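Acyl-homoserine-lactone synthase (Mesorhizobium sp. ORS 3359, PDB 6WNS) probably transfers an acyl group from acyl-coenzyme A to S-adenosylmethionine, making an acyl-homoserine lactone signal used in quorum sensing. Local coordinates at residues A[125-130]-A[187-192]; A[152-155]-A[159-162]. All coordinates share one frame; numbering follows the deposited sequence.

Contact 1 of 2, residues A[125-130]-A[187-192]; sequences VLCGLL and EQTRRA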
ATOM      1  N   VAL A 125       5.164   6.599  -5.432  1.00 68.96           N
ATOM      2  CA  VAL A 125       4.451   5.795  -4.390  1.00 64.44           C
ATOM      3  C   VAL A 125       5.112   4.421  -4.226  1.00 62.19           C
ATOM      4  O   VAL A 125       5.333   4.009  -3.095  1.00 60.55           O
ATOM      5  CB  VAL A 125       2.960   5.607  -4.738  1.00 60.80           C
ATOM      6  CG1 VAL A 125       2.280   4.746  -3.685  1.00 57.90           C
ATOM      7  CG2 VAL A 125       2.244   6.934  -4.925  1.00 61.77           C
ATOM      8  N   LEU A 126       5.340   3.694  -5.320  1.00 66.48           N
ATOM      9  CA  LEU A 126       5.911   2.328  -5.216  1.00 67.03           C
ATOM     10  C   LEU A 126       7.351   2.422  -4.632  1.00 71.34           C
ATOM     11  O   LEU A 126       7.649   1.830  -3.596  1.00 71.73           O
ATOM     12  CB  LEU A 126       5.872   1.715  -6.617  1.00 67.20           C
ATOM     13  CG  LEU A 126       4.499   1.280  -7.141  1.00 67.00           C
ATOM     14  CD1 LEU A 126       4.580   0.925  -8.609  1.00 71.36           C
ATOM     15  CD2 LEU A 126       4.002   0.060  -6.372  1.00 66.78           C
ATOM     16  N   CYS A 127       8.215   3.224  -5.232  1.00 72.65           N
ATOM     17  CA  CYS A 127       9.575   3.455  -4.679  1.00 79.31           C
ATOM     18  C   CYS A 127       9.505   3.905  -3.204  1.00 79.19           C
ATOM     19  O   CYS A 127      10.335   3.448  -2.414  1.00 80.95           O
ATOM     20  CB  CYS A 127      10.308   4.484  -5.514  1.00 84.17           C
ATOM     21  SG  CYS A 127      12.078   4.258  -5.289  1.00 95.95           S
ATOM     22  N   GLY A 128       8.514   4.733  -2.838  1.00 74.72           N
ATOM     23  CA  GLY A 128       8.430   5.381  -1.516  1.00 73.90           C
ATOM     24  C   GLY A 128       8.037   4.364  -0.471  1.00 70.24           C
ATOM     25  O   GLY A 128       8.495   4.468   0.702  1.00 69.81           O
ATOM     26  N   LEU A 129       7.216   3.405  -0.910  1.00 70.00           N
ATOM     27  CA  LEU A 129       6.765   2.248  -0.096  1.00 67.42           C
ATOM     28  C   LEU A 129       8.016   1.453   0.294  1.00 71.20           C
ATOM     29  O   LEU A 129       8.173   1.216   1.486  1.00 66.07           O
ATOM     30  CB  LEU A 129       5.775   1.370  -0.863  1.00 64.42           C
ATOM     31  CG  LEU A 129       5.186   0.223  -0.037  1.00 65.16           C
ATOM     32  CD1 LEU A 129       4.194   0.745   1.025  1.00 63.56           C
ATOM     33  CD2 LEU A 129       4.536  -0.835  -0.927  1.00 65.57           C
ATOM     34  N   LEU A 130       8.864   1.077  -0.669  1.00 75.30           N
ATOM     35  CA  LEU A 130      10.067   0.236  -0.392  1.00 79.01           C
ATOM     36  C   LEU A 130      11.031   1.008   0.498  1.00 82.10           C
ATOM     37  O   LEU A 130      11.593   0.411   1.430  1.00 85.43           O
ATOM     38  CB  LEU A 130      10.779  -0.137  -1.684  1.00 81.33           C
ATOM     39  CG  LEU A 130       9.967  -0.999  -2.634  1.00 81.32           C
ATOM     40  CD1 LEU A 130      10.728  -1.217  -3.928  1.00 83.77           C
ATOM     41  CD2 LEU A 130       9.601  -2.313  -1.966  1.00 79.97           C
ATOM     42  N   GLU A 187      16.389   0.472  -6.545  1.00103.09           N
ATOM     43  CA  GLU A 187      17.185   1.127  -7.607  1.00109.73           C
ATOM     44  C   GLU A 187      16.474   1.028  -8.969  1.00109.09           C
ATOM     45  O   GLU A 187      16.300   2.116  -9.682  1.00114.38           O
ATOM     46  CB  GLU A 187      18.579   0.494  -7.692  1.00118.21           C
ATOM     47  CG  GLU A 187      19.626   1.390  -7.100  1.00122.89           C
ATOM     48  CD  GLU A 187      19.402   2.816  -7.543  1.00123.28           C
ATOM     49  OE1 GLU A 187      19.012   3.667  -6.569  1.00122.86           O
ATOM     50  OE2 GLU A 187      19.555   3.052  -8.870  1.00126.75           O
ATOM     51  N   GLN A 188      16.107  -0.210  -9.334  1.00106.90           N
ATOM     52  CA  GLN A 188      15.522  -0.553 -10.660  1.00111.55           C
ATOM     53  C   GLN A 188      14.200   0.240 -10.802  1.00104.85           C
ATOM     54  O   GLN A 188      13.878   0.731 -11.920  1.00106.50           O
ATOM     55  CB  GLN A 188      15.332  -2.078 -10.759  1.00115.21           C
ATOM     56  CG  GLN A 188      16.095  -2.765 -11.897  1.00124.30           C
ATOM     57  CD  GLN A 188      15.862  -2.179 -13.271  1.00128.58           C
ATOM     58  OE1 GLN A 188      16.678  -1.242 -13.718  1.00138.40           O
ATOM     59  NE2 GLN A 188      14.836  -2.787 -14.006  1.00123.83           N
ATOM     60  N   THR A 189      13.505   0.450  -9.695  1.00 97.12           N
ATOM     61  CA  THR A 189      12.163   1.109  -9.693  1.00 94.44           C
ATOM     62  C   THR A 189      12.351   2.577 -10.138  1.00 97.59           C
ATOM     63  O   THR A 189      11.713   3.025 -11.206  1.00100.49           O
ATOM     64  CB  THR A 189      11.458   1.004  -8.330  1.00 89.36           C
ATOM     65  OG1 THR A 189      11.128  -0.409  -7.998  1.00 87.62           O
ATOM     66  CG2 THR A 189      10.172   1.822  -8.299  1.00 82.55           C
ATOM     67  N   ARG A 190      13.167   3.315  -9.335  1.00101.40           N
ATOM     68  CA  ARG A 190      13.687   4.664  -9.709  1.00104.25           C
ATOM     69  C   ARG A 190      14.094   4.734 -11.202  1.00107.86           C
ATOM     70  O   ARG A 190      13.855   5.874 -11.821  1.00111.00           O
ATOM     71  CB  ARG A 190      14.896   5.082  -8.863  1.00106.64           C
ATOM     72  CG  ARG A 190      14.515   5.789  -7.569  1.00101.62           C
ATOM     73  CD  ARG A 190      15.703   6.476  -6.899  1.00102.18           C
ATOM     74  NE  ARG A 190      15.369   6.825  -5.524  1.00 99.08           N
ATOM     75  CZ  ARG A 190      15.477   8.039  -4.976  1.00 98.67           C
ATOM     76  NH1 ARG A 190      15.997   9.091  -5.654  1.00100.50           N
ATOM     77  NH2 ARG A 190      15.062   8.203  -3.728  1.00 96.38           N
ATOM     78  N   ARG A 191      14.754   3.628 -11.713  1.00109.11           N
ATOM     79  CA  ARG A 191      15.306   3.613 -13.093  1.00115.00           C
ATOM     80  C   ARG A 191      14.151   3.477 -14.073  1.00112.58           C
ATOM     81  O   ARG A 191      14.133   4.221 -15.149  1.00114.40           O
ATOM     82  CB  ARG A 191      16.250   2.445 -13.396  1.00120.83           C
ATOM     83  CG  ARG A 191      16.687   2.419 -14.854  1.00125.88           C
ATOM     84  CD  ARG A 191      18.179   2.255 -15.016  1.00136.28           C
ATOM     85  NE  ARG A 191      18.932   3.176 -14.164  1.00139.26           N
ATOM     86  CZ  ARG A 191      19.514   4.309 -14.563  1.00143.10           C
ATOM     87  NH1 ARG A 191      19.423   4.719 -15.819  1.00144.67           N
ATOM     88  NH2 ARG A 191      20.182   5.035 -13.682  1.00145.50           N
ATOM     89  N   ALA A 192      13.184   2.580 -13.675  1.00108.94           N
ATOM     90  CA  ALA A 192      12.017   2.322 -14.545  1.00104.16           C
ATOM     91  C   ALA A 192      11.259   3.648 -14.732  1.00102.24           C
ATOM     92  O   ALA A 192      10.819   3.954 -15.941  1.00106.38           O
ATOM     93  CB  ALA A 192      11.177   1.233 -13.953  1.00 99.86           C
TER
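C127 and T189 face each other where helices 121-135 and 183-192 pack as an antiparallel pair in this acetyltransferase-like fold. The segment axes come within 9.5 Å and run at 165°, nearly side by side in opposite directions. No hydrogen bond crosses between the segments; the join is made by C127, L130 and T189 and the stem of R190. C127 CB meets the methyl CG2 of T189 at 3.9 Å, and the two CA atoms of this pair stand 6.1 Å apart. The sulfur points across that line toward R190; with SG anti to the backbone N (chi1 -157°), it touches R190 CG at 3.7 Å and lies obliquely to the guanidinium farther along. One turn on from C127, L130 CD1 approaches T189 OG1 at 4.2 Å, an apolar tip beside a hydroxyl whose polar partners lie elsewhere.

T189 is thus two-sided. At chi1 -65° its methyl is placed against C127, while OG1 turns back to hydrogen-bond A185 O one turn earlier in its own helix and also bonds with the indole NE1 of W158 and, weakly, with L156 O, so a polar atom inside an apolar seam is well satisfied. Behind the contact, V125, L126 and L129 touch strand 100-108, which together with strand 69-75 underlies helix 121-135, and I186 of helix 183-192 touches C127 and L130. R190 runs out extended from CG to NE alongside the sulfur. Its tip is fixed beyond the two segments: NH2 forms a salt bridge with OE1 of E131, and NH1 hydrogen-bonds the carbonyl O of G197.

Contact 2 of 2, residues A[152-155]-A[159-162]; sequences RLRA and TLFE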
ATOM      1  N   ARG A 152       3.996  -7.057 -13.501  1.00 85.94           N
ATOM      2  CA  ARG A 152       4.397  -5.634 -13.528  1.00 85.38           C
ATOM      3  C   ARG A 152       5.504  -5.403 -12.498  1.00 84.67           C
ATOM      4  O   ARG A 152       6.456  -4.588 -12.802  1.00 89.22           O
ATOM      5  CB  ARG A 152       3.187  -4.765 -13.211  1.00 84.06           C
ATOM      6  CG  ARG A 152       2.248  -4.656 -14.395  1.00 90.19           C
ATOM      7  CD  ARG A 152       1.051  -3.743 -14.170  1.00 90.52           C
ATOM      8  NE  ARG A 152       1.011  -2.885 -15.347  1.00 96.91           N
ATOM      9  CZ  ARG A 152       1.240  -1.579 -15.327  1.00105.75           C
ATOM     10  NH1 ARG A 152       1.423  -0.948 -14.172  1.00111.59           N
ATOM     11  NH2 ARG A 152       1.231  -0.898 -16.459  1.00107.84           N
ATOM     12  N   LEU A 153       5.359  -6.024 -11.305  1.00 81.18           N
ATOM     13  CA  LEU A 153       6.292  -5.717 -10.190  1.00 81.73           C
ATOM     14  C   LEU A 153       7.622  -6.429 -10.452  1.00 85.27           C
ATOM     15  O   LEU A 153       8.688  -5.802 -10.180  1.00 84.86           O
ATOM     16  CB  LEU A 153       5.719  -6.125  -8.832  1.00 80.32           C
ATOM     17  CG  LEU A 153       4.566  -5.271  -8.273  1.00 73.40           C
ATOM     18  CD1 LEU A 153       4.115  -5.839  -6.954  1.00 70.85           C
ATOM     19  CD2 LEU A 153       4.923  -3.801  -8.089  1.00 70.27           C
ATOM     20  N   ARG A 154       7.572  -7.653 -10.997  1.00 85.02           N
ATOM     21  CA  ARG A 154       8.789  -8.406 -11.429  1.00 89.55           C
ATOM     22  C   ARG A 154       9.429  -7.740 -12.653  1.00 90.23           C
ATOM     23  O   ARG A 154      10.520  -8.136 -12.926  1.00102.33           O
ATOM     24  CB  ARG A 154       8.539  -9.911 -11.623  1.00 88.81           C
ATOM     25  CG  ARG A 154       8.558 -10.671 -10.294  1.00 88.22           C
ATOM     26  CD  ARG A 154       8.803 -12.166 -10.343  1.00 94.02           C
ATOM     27  NE  ARG A 154       7.566 -12.879 -10.507  1.00 93.15           N
ATOM     28  CZ  ARG A 154       7.000 -13.734  -9.666  1.00 92.90           C
ATOM     29  NH1 ARG A 154       7.544 -14.058  -8.519  1.00 91.51           N
ATOM     30  NH2 ARG A 154       5.814 -14.233  -9.984  1.00 95.39           N
ATOM     31  N   ALA A 155       8.841  -6.712 -13.287  1.00 91.75           N
ATOM     32  CA  ALA A 155       9.435  -5.894 -14.386  1.00 95.72           C
ATOM     33  C   ALA A 155      10.197  -4.680 -13.825  1.00 96.40           C
ATOM     34  O   ALA A 155      11.108  -4.181 -14.530  1.00 96.24           O
ATOM     35  CB  ALA A 155       8.380  -5.431 -15.377  1.00 94.98           C
ATOM     36  N   THR A 159      11.667  -8.892  -6.240  1.00 91.60           N
ATOM     37  CA  THR A 159      11.730 -10.360  -6.058  1.00 95.18           C
ATOM     38  C   THR A 159      10.558 -10.621  -5.091  1.00 90.11           C
ATOM     39  O   THR A 159      10.398  -9.838  -4.047  1.00 90.27           O
ATOM     40  CB  THR A 159      13.170 -10.841  -5.754  1.00 98.30           C
ATOM     41  OG1 THR A 159      13.238 -11.075  -4.350  1.00105.20           O
ATOM     42  CG2 THR A 159      14.275  -9.872  -6.154  1.00 96.91           C
ATOM     43  N   LEU A 160       9.644 -11.506  -5.507  1.00 86.90           N
ATOM     44  CA  LEU A 160       8.414 -11.815  -4.725  1.00 84.64           C
ATOM     45  C   LEU A 160       8.011 -13.258  -4.980  1.00 87.62           C
ATOM     46  O   LEU A 160       8.467 -13.836  -5.986  1.00 94.53           O
ATOM     47  CB  LEU A 160       7.273 -10.889  -5.133  1.00 78.39           C
ATOM     48  CG  LEU A 160       6.840 -10.998  -6.591  1.00 79.25           C
ATOM     49  CD1 LEU A 160       5.796 -12.079  -6.825  1.00 79.17           C
ATOM     50  CD2 LEU A 160       6.371  -9.669  -7.100  1.00 76.93           C
ATOM     51  N   PHE A 161       7.186 -13.791  -4.082  1.00 87.27           N
ATOM     52  CA  PHE A 161       6.800 -15.219  -4.031  1.00 90.37           C
ATOM     53  C   PHE A 161       5.278 -15.226  -3.930  1.00 83.60           C
ATOM     54  O   PHE A 161       4.724 -14.600  -2.998  1.00 82.01           O
ATOM     55  CB  PHE A 161       7.494 -15.949  -2.872  1.00 91.49           C
ATOM     56  CG  PHE A 161       8.868 -16.512  -3.139  1.00103.77           C
ATOM     57  CD1 PHE A 161       9.076 -17.480  -4.114  1.00107.12           C
ATOM     58  CD2 PHE A 161       9.935 -16.172  -2.319  1.00106.77           C
ATOM     59  CE1 PHE A 161      10.331 -18.024  -4.325  1.00115.41           C
ATOM     60  CE2 PHE A 161      11.185 -16.725  -2.514  1.00107.76           C
ATOM     61  CZ  PHE A 161      11.383 -17.657  -3.513  1.00118.09           C
ATOM     62  N   GLU A 162       4.600 -15.875  -4.872  1.00 84.11           N
ATOM     63  CA  GLU A 162       3.151 -16.171  -4.723  1.00 80.94           C
ATOM     64  C   GLU A 162       2.965 -17.072  -3.490  1.00 83.15           C
ATOM     65  O   GLU A 162       3.825 -17.911  -3.249  1.00 81.68           O
ATOM     66  CB  GLU A 162       2.609 -16.847  -5.981  1.00 85.20           C
ATOM     67  CG  GLU A 162       2.522 -15.917  -7.184  1.00 83.30           C
ATOM     68  CD  GLU A 162       3.798 -15.758  -8.007  1.00 89.37           C
ATOM     69  OE1 GLU A 162       3.688 -15.060  -9.145  1.00 89.51           O
ATOM     70  OE2 GLU A 162       4.918 -16.348  -7.518  1.00 87.23           O
TER
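R154 reaches over L160 to pair with E162, spanning a helix-turn-strand unit: helix 149-155, a short turn and edge strand 160-162. The salt bridge runs from R154 NH2 to E162 OE1. Its modelled length of 2.4 Å is very short and the N-H...O angle only 126°, so the pairing is clear but its exact length doubtful. OE1 lies at the edge of the guanidinium, near its plane, yet the carboxylate is turned 40° from that plane, and OE2 stands farther off, at 3.4 Å from NH2. K151 NZ offers OE1 a second, long and weak ion pair, so two positive charges would probably keep the carboxylate ionised.

NH1 lies 2.7 Å from L160 O, but the angle is too poor for a hydrogen bond; this is a polar approach beside the real bridge. A bend at chi3 brings the arginine tip round to the strand, where L160 passes beneath it at about a right angle. L160 CD1 lies under one face of the guanidinium, toward its rim, 3.5 Å from CZ. The other branch, CD2, packs on L153 CB at 4.0 Å and on the R154 stem. With CG between the backbone N and carbonyl carbon (chi1 62°), the two methyls are carried toward the helix. Cutting L160 back to an alanine is likely to strip the methyl from that guanidinium face and open a gap beside L153, leaving the arginine tip held mainly by E162.

Backbone hydrogen bonds join T159 to D180 and F161 to L178. L160 also rests on L177 and I179, so it fills the space where helix 149-155 meets strands 160-162 and 174-180.

In the fold
The order along the chain is 125-130, 152-155, 159-162, 187-192, so contact 2 falls wholly between the two halves of contact 1. Their centres lie 13 Å apart. Contact 1 joins two helices, one of them lying on the sheet's middle strands; contact 2 closes a helix onto the sheet's edge, where strand 160-162 flanks 174-180, and strand 174-180 leads on into helix 183-192. The loop between the segments of contact 2 touches helix 183-192 through W158, and Q188 NE2 packs near A155 O at 4.0 Å. One family region, probably the acyl-transferring core, holds both.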